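Local atomic coordinates of spindle assembly checkpoint serine/threonine-protein kinase BUB1 (Saccharomyces cerevisiae, PDB entry 3ESL), a protein that phosphorylates BUB3 and itself and acts in the spindle assembly checkpoint, which delays anaphase until chromosomes are bioriented on the spindle. Residues Leu56-Glu61 with Trp85-Leu91; Glu61-Ile65 with Phe194-Leu199; Phe102-Phe106 with Phe117-Phe121. All coordinates share one frame; numbering follows the deposited sequence. Where two conformers were deposited one is given.

Interaction 1: Leu56-Glu61 with Trp85-Leu91; sequences LRSTME and WYINLFL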
loop_
_atom_site.group_PDB
_atom_site.type_symbol
_atom_site.label_atom_id
_atom_site.label_comp_id
_atom_site.label_asym_id
_atom_site.label_seq_id
_atom_site.Cartn_x
_atom_site.Cartn_y
_atom_site.Cartn_z
ATOM N N LEU A 56 4.667 -4.675 14.514
ATOM C CA LEU A 56 4.801 -4.369 13.085
ATOM C C LEU A 56 3.553 -3.625 12.599
ATOM O O LEU A 56 3.663 -2.589 11.926
ATOM C CB LEU A 56 5.057 -5.628 12.248
ATOM C CG LEU A 56 5.218 -5.390 10.740
ATOM C CD1 LEU A 56 6.379 -4.434 10.431
ATOM C CD2 LEU A 56 5.373 -6.707 9.972
ATOM N N ARG A 57 2.371 -4.142 12.939
ATOM C CA ARG A 57 1.124 -3.541 12.454
ATOM C C ARG A 57 1.008 -2.100 12.932
ATOM O O ARG A 57 0.736 -1.205 12.130
ATOM C CB ARG A 57 -0.113 -4.368 12.862
ATOM C CG ARG A 57 -1.424 -3.767 12.324
ATOM C CD ARG A 57 -2.622 -4.719 12.321
ATOM N NE ARG A 57 -3.702 -4.129 11.514
ATOM C CZ ARG A 57 -4.784 -4.764 11.058
ATOM N NH1 ARG A 57 -4.977 -6.058 11.316
ATOM N NH2 ARG A 57 -5.685 -4.094 10.333
ATOM N N SER A 58 1.228 -1.882 14.229
ATOM C CA SER A 58 1.160 -0.541 14.831
ATOM C C SER A 58 2.166 0.448 14.246
ATOM O O SER A 58 1.844 1.620 14.029
ATOM C CB SER A 58 1.337 -0.634 16.352
ATOM O OG SER A 58 1.668 0.630 16.905
ATOM N N THR A 59 3.383 -0.024 13.996
ATOM C CA THR A 59 4.439 0.816 13.458
ATOM C C THR A 59 4.102 1.209 12.022
ATOM O O THR A 59 4.315 2.362 11.634
ATOM C CB THR A 59 5.808 0.126 13.557
ATOM O OG1 THR A 59 6.060 -0.168 14.940
ATOM C CG2 THR A 59 6.908 1.051 13.068
ATOM N N MET A 60 3.575 0.262 11.257
ATOM C CA MET A 60 3.255 0.534 9.852
ATOM C C MET A 60 2.118 1.563 9.804
ATOM O O MET A 60 2.139 2.491 8.998
ATOM C CB MET A 60 2.875 -0.747 9.117
ATOM C CG MET A 60 4.060 -1.670 8.894
ATOM S SD MET A 60 3.587 -3.145 7.989
ATOM C CE MET A 60 3.364 -2.450 6.372
ATOM N N GLU A 61 1.140 1.406 10.696
ATOM C CA GLU A 61 0.023 2.350 10.760
ATOM C C GLU A 61 0.518 3.745 11.145
ATOM O O GLU A 61 0.105 4.746 10.534
ATOM C CB GLU A 61 -1.050 1.853 11.733
ATOM C CG GLU A 61 -1.750 0.622 11.236
ATOM C CD GLU A 61 -2.871 0.175 12.154
ATOM O OE1 GLU A 61 -3.095 0.845 13.187
ATOM O OE2 GLU A 61 -3.516 -0.839 11.818
ATOM N N TRP A 85 2.526 -3.303 1.305
ATOM C CA TRP A 85 2.869 -4.307 2.321
ATOM C C TRP A 85 1.776 -4.387 3.372
ATOM O O TRP A 85 1.386 -5.472 3.789
ATOM C CB TRP A 85 4.222 -4.022 2.964
ATOM C CG TRP A 85 5.357 -4.673 2.197
ATOM C CD1 TRP A 85 6.268 -4.053 1.396
ATOM C CD2 TRP A 85 5.678 -6.075 2.162
ATOM N NE1 TRP A 85 7.144 -4.977 0.862
ATOM C CE2 TRP A 85 6.804 -6.226 1.318
ATOM C CE3 TRP A 85 5.127 -7.216 2.768
ATOM C CZ2 TRP A 85 7.390 -7.476 1.061
ATOM C CZ3 TRP A 85 5.713 -8.463 2.513
ATOM C CH2 TRP A 85 6.834 -8.576 1.671
ATOM N N TYR A 86 1.258 -3.226 3.765
ATOM C CA TYR A 86 0.184 -3.196 4.755
ATOM C C TYR A 86 -1.048 -3.951 4.273
ATOM O O TYR A 86 -1.595 -4.793 4.987
ATOM C CB TYR A 86 -0.198 -1.772 5.179
ATOM C CG TYR A 86 -1.162 -1.794 6.346
ATOM C CD1 TYR A 86 -0.688 -1.800 7.659
ATOM C CD2 TYR A 86 -2.535 -1.887 6.143
ATOM C CE1 TYR A 86 -1.555 -1.869 8.736
ATOM C CE2 TYR A 86 -3.412 -1.960 7.224
ATOM C CZ TYR A 86 -2.920 -1.929 8.502
ATOM O OH TYR A 86 -3.791 -1.995 9.549
ATOM N N ILE A 87 -1.492 -3.630 3.067
ATOM C CA ILE A 87 -2.658 -4.279 2.484
ATOM C C ILE A 87 -2.442 -5.794 2.420
ATOM O O ILE A 87 -3.313 -6.560 2.820
ATOM C CB ILE A 87 -2.966 -3.689 1.092
ATOM C CG1 ILE A 87 -3.390 -2.211 1.211
ATOM C CG2 ILE A 87 -4.052 -4.501 0.355
ATOM C CD1 ILE A 87 -3.242 -1.439 -0.109
ATOM N N ASN A 88 -1.269 -6.207 1.943
ATOM C CA ASN A 88 -0.977 -7.640 1.750
ATOM C C ASN A 88 -0.857 -8.425 3.060
ATOM O O ASN A 88 -1.305 -9.573 3.148
ATOM C CB ASN A 88 0.308 -7.824 0.934
ATOM C CG ASN A 88 0.180 -7.360 -0.514
ATOM O OD1 ASN A 88 -0.912 -7.235 -1.058
ATOM N ND2 ASN A 88 1.325 -7.117 -1.146
ATOM N N LEU A 89 -0.235 -7.820 4.068
ATOM C CA LEU A 89 -0.014 -8.481 5.351
ATOM C C LEU A 89 -1.262 -8.514 6.226
ATOM O O LEU A 89 -1.527 -9.517 6.903
ATOM C CB LEU A 89 1.108 -7.794 6.118
ATOM C CG LEU A 89 2.521 -7.944 5.560
ATOM C CD1 LEU A 89 3.433 -7.046 6.365
ATOM C CD2 LEU A 89 2.989 -9.406 5.625
ATOM N N PHE A 90 -2.028 -7.424 6.207
ATOM C CA PHE A 90 -3.066 -7.218 7.217
ATOM C C PHE A 90 -4.506 -7.166 6.707
ATOM O O PHE A 90 -5.444 -7.397 7.480
ATOM C CB PHE A 90 -2.730 -5.996 8.079
ATOM C CG PHE A 90 -1.426 -6.125 8.813
ATOM C CD1 PHE A 90 -1.267 -7.083 9.815
ATOM C CD2 PHE A 90 -0.352 -5.311 8.494
ATOM C CE1 PHE A 90 -0.056 -7.224 10.490
ATOM C CE2 PHE A 90 0.863 -5.441 9.168
ATOM C CZ PHE A 90 1.009 -6.395 10.169
ATOM N N LEU A 91 -4.688 -6.909 5.415
ATOM C CA LEU A 91 -6.031 -6.779 4.851
ATOM C C LEU A 91 -6.380 -7.846 3.808
ATOM O O LEU A 91 -7.398 -7.731 3.117
ATOM C CB LEU A 91 -6.215 -5.370 4.262
ATOM C CG LEU A 91 -5.967 -4.183 5.199
ATOM C CD1 LEU A 91 -6.179 -2.848 4.472
ATOM C CD2 LEU A 91 -6.843 -4.287 6.441
#
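Tyr86 of helix 77-90 is gripped through its hydroxyl by Arg57 and Glu61, one turn apart on helix 49-67. The helices pack nearly antiparallel (local axes at 153°) in the TPR-type, all-alpha N-terminal domain of BUB1. Tyr86 OH donates to Glu61 OE2 at 2.6 Å, meeting the carboxylate on its anti side and close to its plane. Arg57 takes the phenol oxygen side-on: NE and NH2 each lie 2.9 Å from Tyr86 OH in bent bonds, the hydroxyl tilted 22° out of the guanidinium plane. A weak salt bridge from Arg57 NE to Glu61 OE2 completes the triangle.

The apolar contacts centre on Phe90. Arg57 CB sits over one face of its ring, 3.9 Å from the centroid, a CH-pi contact. The extended arginine chain then runs back along the phenylalanine until Phe90 CB lies over one face of the guanidinium. Met60 SD makes a Met-aromatic contact at the edge of the same ring, 3.8 Å from Phe90 CE2, and the bend at chi3 of Met60 (73°) tucks Met60 CE against Tyr86 CB and Trp85 CB.

The three bonds satisfy a buried phenol, and the adjacent guanidinium would probably strengthen its donation to the carboxylate.

Interaction 2: Glu61-Ile65 with Phe194-Leu199; sequences ERCLI and FIRKFL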
loop_
_atom_site.group_PDB
_atom_site.type_symbol
_atom_site.label_atom_id
_atom_site.label_comp_id
_atom_site.label_asym_id
_atom_site.label_seq_id
_atom_site.Cartn_x
_atom_site.Cartn_y
_atom_site.Cartn_z
ATOM N N GLU A 61 1.140 1.406 10.696
ATOM C CA GLU A 61 0.023 2.350 10.760
ATOM C C GLU A 61 0.518 3.745 11.145
ATOM O O GLU A 61 0.105 4.746 10.534
ATOM C CB GLU A 61 -1.050 1.853 11.733
ATOM C CG GLU A 61 -1.750 0.622 11.236
ATOM C CD GLU A 61 -2.871 0.175 12.154
ATOM O OE1 GLU A 61 -3.095 0.845 13.187
ATOM O OE2 GLU A 61 -3.516 -0.839 11.818
ATOM N N ARG A 62 1.394 3.814 12.146
ATOM C CA ARG A 62 2.008 5.086 12.545
ATOM C C ARG A 62 2.724 5.744 11.371
ATOM O O ARG A 62 2.574 6.950 11.134
ATOM C CB ARG A 62 2.985 4.883 13.708
ATOM C CG ARG A 62 2.312 4.753 15.060
ATOM C CD ARG A 62 3.334 4.374 16.129
ATOM N NE ARG A 62 4.065 5.532 16.636
ATOM C CZ ARG A 62 4.982 5.465 17.600
ATOM N NH1 ARG A 62 5.280 4.299 18.138
ATOM N NH2 ARG A 62 5.601 6.561 18.021
ATOM N N CYS A 63 3.492 4.942 10.634
ATOM C CA CYS A 63 4.226 5.439 9.465
ATOM C C CYS A 63 3.260 6.047 8.441
ATOM O O CYS A 63 3.435 7.189 7.995
ATOM C CB CYS A 63 5.002 4.292 8.826
ATOM S SG CYS A 63 5.808 4.779 7.291
ATOM N N LEU A 64 2.236 5.281 8.075
ATOM C CA LEU A 64 1.294 5.737 7.041
ATOM C C LEU A 64 0.616 7.045 7.455
ATOM O O LEU A 64 0.525 7.996 6.666
ATOM C CB LEU A 64 0.267 4.657 6.738
ATOM C CG LEU A 64 0.865 3.375 6.139
ATOM C CD1 LEU A 64 -0.235 2.327 5.864
ATOM C CD2 LEU A 64 1.679 3.679 4.864
ATOM N N ILE A 65 0.202 7.098 8.716
ATOM C CA ILE A 65 -0.493 8.273 9.267
ATOM C C ILE A 65 0.427 9.487 9.346
ATOM O O ILE A 65 0.035 10.596 8.978
ATOM C CB ILE A 65 -1.123 7.940 10.650
ATOM C CG1 ILE A 65 -2.284 6.955 10.474
ATOM C CG2 ILE A 65 -1.570 9.223 11.398
ATOM C CD1 ILE A 65 -3.431 7.474 9.614
ATOM N N PHE A 194 -8.879 0.976 9.335
ATOM C CA PHE A 194 -7.668 0.978 10.162
ATOM C C PHE A 194 -7.154 2.394 10.399
ATOM O O PHE A 194 -6.579 2.688 11.448
ATOM C CB PHE A 194 -6.563 0.044 9.614
ATOM C CG PHE A 194 -5.779 0.607 8.447
ATOM C CD1 PHE A 194 -6.186 0.364 7.136
ATOM C CD2 PHE A 194 -4.605 1.328 8.665
ATOM C CE1 PHE A 194 -5.444 0.862 6.053
ATOM C CE2 PHE A 194 -3.859 1.844 7.599
ATOM C CZ PHE A 194 -4.277 1.612 6.292
ATOM N N ILE A 195 -7.377 3.272 9.419
ATOM C CA ILE A 195 -6.971 4.656 9.538
ATOM C C ILE A 195 -7.889 5.386 10.526
ATOM O O ILE A 195 -7.413 6.089 11.442
ATOM C CB ILE A 195 -6.958 5.349 8.152
ATOM C CG1 ILE A 195 -5.801 4.782 7.311
ATOM C CG2 ILE A 195 -6.804 6.860 8.284
ATOM C CD1 ILE A 195 -5.678 5.375 5.937
ATOM N N ARG A 196 -9.199 5.212 10.340
ATOM C CA ARG A 196 -10.180 5.881 11.206
ATOM C C ARG A 196 -10.021 5.441 12.669
ATOM O O ARG A 196 -10.037 6.277 13.587
ATOM C CB ARG A 196 -11.593 5.633 10.687
ATOM C CG ARG A 196 -11.815 6.273 9.314
ATOM C CD ARG A 196 -13.274 6.241 8.895
ATOM N NE ARG A 196 -13.653 4.968 8.293
ATOM C CZ ARG A 196 -14.578 4.152 8.785
ATOM N NH1 ARG A 196 -15.231 4.464 9.902
ATOM N NH2 ARG A 196 -14.857 3.022 8.147
ATOM N N LYS A 197 -9.822 4.138 12.877
ATOM C CA LYS A 197 -9.614 3.590 14.224
ATOM C C LYS A 197 -8.351 4.155 14.877
ATOM O O LYS A 197 -8.342 4.480 16.076
ATOM C CB LYS A 197 -9.565 2.059 14.193
ATOM C CG LYS A 197 -9.299 1.443 15.564
ATOM C CD LYS A 197 -8.701 0.047 15.482
ATOM C CE LYS A 197 -9.748 -1.022 15.705
ATOM N NZ LYS A 197 -9.144 -2.246 16.304
ATOM N N PHE A 198 -7.283 4.275 14.087
ATOM C CA PHE A 198 -6.040 4.869 14.584
ATOM C C PHE A 198 -6.274 6.300 15.079
ATOM O O PHE A 198 -5.841 6.676 16.175
ATOM C CB PHE A 198 -4.964 4.857 13.499
ATOM C CG PHE A 198 -3.632 5.374 13.967
ATOM C CD1 PHE A 198 -3.381 6.747 14.039
ATOM C CD2 PHE A 198 -2.630 4.486 14.350
ATOM C CE1 PHE A 198 -2.151 7.225 14.480
ATOM C CE2 PHE A 198 -1.402 4.954 14.788
ATOM C CZ PHE A 198 -1.157 6.328 14.849
ATOM N N LEU A 199 -6.982 7.085 14.272
ATOM C CA LEU A 199 -7.195 8.499 14.573
ATOM C C LEU A 199 -8.098 8.707 15.788
ATOM O O LEU A 199 -7.881 9.629 16.580
ATOM C CB LEU A 199 -7.742 9.228 13.336
ATOM C CG LEU A 199 -6.759 9.351 12.162
ATOM C CD1 LEU A 199 -7.460 9.831 10.912
ATOM C CD2 LEU A 199 -5.581 10.261 12.514
HETATM O O HOH W 1 -5.896 1.031 13.411
#
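This is a largely apolar helix-on-helix contact in which the last helix of this N-terminal domain, 193-200, lies across helix 49-67, the two local axes perpendicular and 10.7 Å apart at closest approach. Phe198 carries much of it. Its chi1 of -176° sets CG anti to the backbone N and lays the ring against Ile65, whose CG1 covers one face, 4.1 Å from the centroid of the Phe198 ring in a CH-pi contact, and whose CG2 rests 3.7 Å from Phe198 CE1. At the rim of the same ring come Arg62 CG, 3.7 Å from Phe198 CE2, and Glu61 OE1. With an alanine here, a gap is likely to open beside Ile65, and Arg62 CG would probably be left without its aromatic neighbour.

Ile65 CD1 reaches on to Ile195 CG2 at 3.7 Å, while Leu64 CD1 meets Phe194 CE2 at 4.0 Å, the leucine running crosswise to the phenylalanine. The polar link is a single water, which donates to Glu61 OE1 at 2.8 Å and to the backbone Phe194 O at 2.7 Å; the other carboxylate oxygen, OE2, is held by Tyr86.

Around this crossing, Phe194 stacks on Tyr86 of helix 77-90 and touches Thr101 of helix 95-108, and in the conformer given Arg62 forms a salt bridge with Glu16 of helix 4-21.

Interaction 3: Phe102-Phe106 with Phe117-Phe121; sequences FKYMF and FYEEF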
loop_
_atom_site.group_PDB
_atom_site.type_symbol
_atom_site.label_atom_id
_atom_site.label_comp_id
_atom_site.label_asym_id
_atom_site.label_seq_id
_atom_site.Cartn_x
_atom_site.Cartn_y
_atom_site.Cartn_z
ATOM N N PHE A 102 -6.814 1.349 -1.378
ATOM C CA PHE A 102 -6.360 1.838 -2.681
ATOM C C PHE A 102 -7.109 3.106 -3.113
ATOM O O PHE A 102 -6.513 4.030 -3.667
ATOM C CB PHE A 102 -6.511 0.773 -3.762
ATOM C CG PHE A 102 -5.427 -0.270 -3.761
ATOM C CD1 PHE A 102 -4.141 0.040 -4.198
ATOM C CD2 PHE A 102 -5.720 -1.589 -3.399
ATOM C CE1 PHE A 102 -3.135 -0.950 -4.226
ATOM C CE2 PHE A 102 -4.740 -2.578 -3.414
ATOM C CZ PHE A 102 -3.435 -2.253 -3.835
ATOM N N LYS A 103 -8.417 3.134 -2.870
ATOM C CA LYS A 103 -9.245 4.296 -3.191
ATOM C C LYS A 103 -8.849 5.561 -2.415
ATOM O O LYS A 103 -8.866 6.675 -2.962
ATOM C CB LYS A 103 -10.724 3.966 -2.946
ATOM C CG LYS A 103 -11.278 3.007 -3.973
ATOM C CD LYS A 103 -12.641 2.479 -3.551
ATOM C CE LYS A 103 -13.615 3.625 -3.343
ATOM N NZ LYS A 103 -15.041 3.200 -3.524
ATOM N N TYR A 104 -8.499 5.379 -1.147
ATOM C CA TYR A 104 -8.050 6.470 -0.287
ATOM C C TYR A 104 -6.723 7.044 -0.789
ATOM O O TYR A 104 -6.563 8.259 -0.932
ATOM C CB TYR A 104 -7.903 5.937 1.130
ATOM C CG TYR A 104 -7.376 6.909 2.155
ATOM C CD1 TYR A 104 -8.236 7.799 2.807
ATOM C CD2 TYR A 104 -6.028 6.907 2.512
ATOM C CE1 TYR A 104 -7.757 8.675 3.780
ATOM C CE2 TYR A 104 -5.539 7.778 3.483
ATOM C CZ TYR A 104 -6.414 8.657 4.111
ATOM O OH TYR A 104 -5.947 9.521 5.076
ATOM N N MET A 105 -5.772 6.153 -1.058
ATOM C CA MET A 105 -4.526 6.537 -1.720
ATOM C C MET A 105 -4.781 7.314 -3.029
ATOM O O MET A 105 -4.193 8.371 -3.254
ATOM C CB MET A 105 -3.705 5.283 -2.006
ATOM C CG MET A 105 -3.250 4.546 -0.740
ATOM S SD MET A 105 -2.735 2.860 -1.173
ATOM C CE MET A 105 -1.210 3.206 -2.033
ATOM N N PHE A 106 -5.663 6.790 -3.876
ATOM C CA PHE A 106 -5.970 7.425 -5.164
ATOM C C PHE A 106 -6.470 8.863 -4.942
ATOM O O PHE A 106 -5.999 9.806 -5.573
ATOM C CB PHE A 106 -6.997 6.601 -5.943
ATOM C CG PHE A 106 -7.216 7.088 -7.354
ATOM C CD1 PHE A 106 -6.354 6.707 -8.380
ATOM C CD2 PHE A 106 -8.282 7.932 -7.651
ATOM C CE1 PHE A 106 -6.548 7.164 -9.692
ATOM C CE2 PHE A 106 -8.489 8.393 -8.958
ATOM C CZ PHE A 106 -7.617 8.006 -9.979
ATOM N N PHE A 117 1.467 1.125 -8.309
ATOM C CA PHE A 117 0.153 1.392 -7.728
ATOM C C PHE A 117 -0.923 0.749 -8.600
ATOM O O PHE A 117 -1.777 -0.008 -8.115
ATOM C CB PHE A 117 -0.098 2.894 -7.587
ATOM C CG PHE A 117 -1.516 3.233 -7.192
ATOM C CD1 PHE A 117 -1.903 3.215 -5.857
ATOM C CD2 PHE A 117 -2.476 3.541 -8.166
ATOM C CE1 PHE A 117 -3.232 3.509 -5.492
ATOM C CE2 PHE A 117 -3.802 3.840 -7.808
ATOM C CZ PHE A 117 -4.177 3.829 -6.465
ATOM N N TYR A 118 -0.857 1.040 -9.894
ATOM C CA TYR A 118 -1.864 0.523 -10.824
ATOM C C TYR A 118 -1.772 -0.978 -10.982
ATOM O O TYR A 118 -2.809 -1.657 -11.063
ATOM C CB TYR A 118 -1.741 1.239 -12.164
ATOM C CG TYR A 118 -1.996 2.711 -12.015
ATOM C CD1 TYR A 118 -3.290 3.234 -12.083
ATOM C CD2 TYR A 118 -0.939 3.592 -11.778
ATOM C CE1 TYR A 118 -3.514 4.602 -11.919
ATOM C CE2 TYR A 118 -1.159 4.953 -11.617
ATOM C CZ TYR A 118 -2.439 5.450 -11.691
ATOM O OH TYR A 118 -2.644 6.797 -11.529
ATOM N N GLU A 119 -0.549 -1.507 -11.015
ATOM C CA GLU A 119 -0.353 -2.972 -11.105
ATOM C C GLU A 119 -0.994 -3.726 -9.938
ATOM O O GLU A 119 -1.716 -4.714 -10.131
ATOM C CB GLU A 119 1.137 -3.317 -11.211
ATOM C CG GLU A 119 1.755 -2.839 -12.525
ATOM C CD GLU A 119 3.277 -2.941 -12.557
ATOM O OE1 GLU A 119 3.921 -2.792 -11.493
ATOM O OE2 GLU A 119 3.832 -3.167 -13.660
ATOM N N GLU A 120 -0.727 -3.250 -8.725
ATOM C CA GLU A 120 -1.259 -3.882 -7.522
ATOM C C GLU A 120 -2.773 -3.710 -7.365
ATOM O O GLU A 120 -3.466 -4.663 -6.999
ATOM C CB GLU A 120 -0.506 -3.381 -6.282
ATOM C CG GLU A 120 0.974 -3.813 -6.261
ATOM C CD GLU A 120 1.169 -5.319 -6.083
ATOM O OE1 GLU A 120 0.345 -5.975 -5.407
ATOM O OE2 GLU A 120 2.165 -5.850 -6.621
ATOM N N PHE A 121 -3.271 -2.506 -7.641
ATOM C CA PHE A 121 -4.695 -2.215 -7.547
ATOM C C PHE A 121 -5.429 -3.074 -8.595
ATOM O O PHE A 121 -6.438 -3.721 -8.295
ATOM C CB PHE A 121 -4.916 -0.717 -7.771
ATOM C CG PHE A 121 -6.291 -0.204 -7.363
ATOM C CD1 PHE A 121 -7.297 -1.065 -6.926
ATOM C CD2 PHE A 121 -6.568 1.157 -7.463
ATOM C CE1 PHE A 121 -8.563 -0.570 -6.568
ATOM C CE2 PHE A 121 -7.834 1.656 -7.126
ATOM C CZ PHE A 121 -8.822 0.797 -6.675
#
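Phe102 and Phe121 lie with their ring planes almost parallel, 6° apart, yet offset so strongly that little of one ring faces the other. Each ring instead receives an aliphatic carbon over its centre. Phe102 CB stands 3.5 Å from the centroid of Phe121, practically on the ring normal, and Phe121 CA sits 3.9 Å from the centroid of Phe102, so the pair is joined by two reciprocal CH-pi contacts. At the edge of the Phe102 ring, Phe117 CE1 comes to 3.8 Å from Phe102 CD1. The planes of Phe102 and Phe117 stand 70° apart in an offset edge-to-face pair, the edge of Phe102 directed at the face of Phe117.

The rim of Phe117 is lined in its own plane by Phe102 O, 3.7 Å from Phe117 CZ, and by Met105 CE, 3.9 Å from Phe117 CD1. Phe106 follows along the helix: with CG anti to the backbone N, its side chain stands roughly perpendicular to that of Phe117 and brings Phe106 CD1 to 3.9 Å from Phe117 CE2. Glu120 adds only the foot of its side chain, CB lying 4.0 Å from Phe102 CZ.

Helix 77-90 touches this core through Leu80 and Trp83 on Met105, and helix 131-143 through Leu137 on Phe121. The buried aromatic cluster of Phe102, Phe117 and Phe121 joins the successive helices 95-108 and 115-127, whose local axes run nearly antiparallel at 156°, an arrangement consistent with the stacked helical hairpins of a TPR-like all-alpha domain.

From the N terminus, helix 49-67 is the first to be engaged. Interaction 1 ties it to helix 77-90 and closes a short loop between neighbouring helices. Interaction 3, which opens after interaction 1 has closed, does the same for helices 95-108 and 115-127. Interaction 2 is the long-range closure, returning helix 193-200 to helix 49-67; interaction 3 lies wholly within its span, whereas interactions 1 and 2 cross along the chain. Interactions 1 and 2 share Glu61 and also meet where Leu91 packs on Phe194. Ile87 against Phe102 connects interactions 1 and 3, and Ile195 against Tyr104 connects 2 and 3, so the last helix of the domain is bound into the helical array.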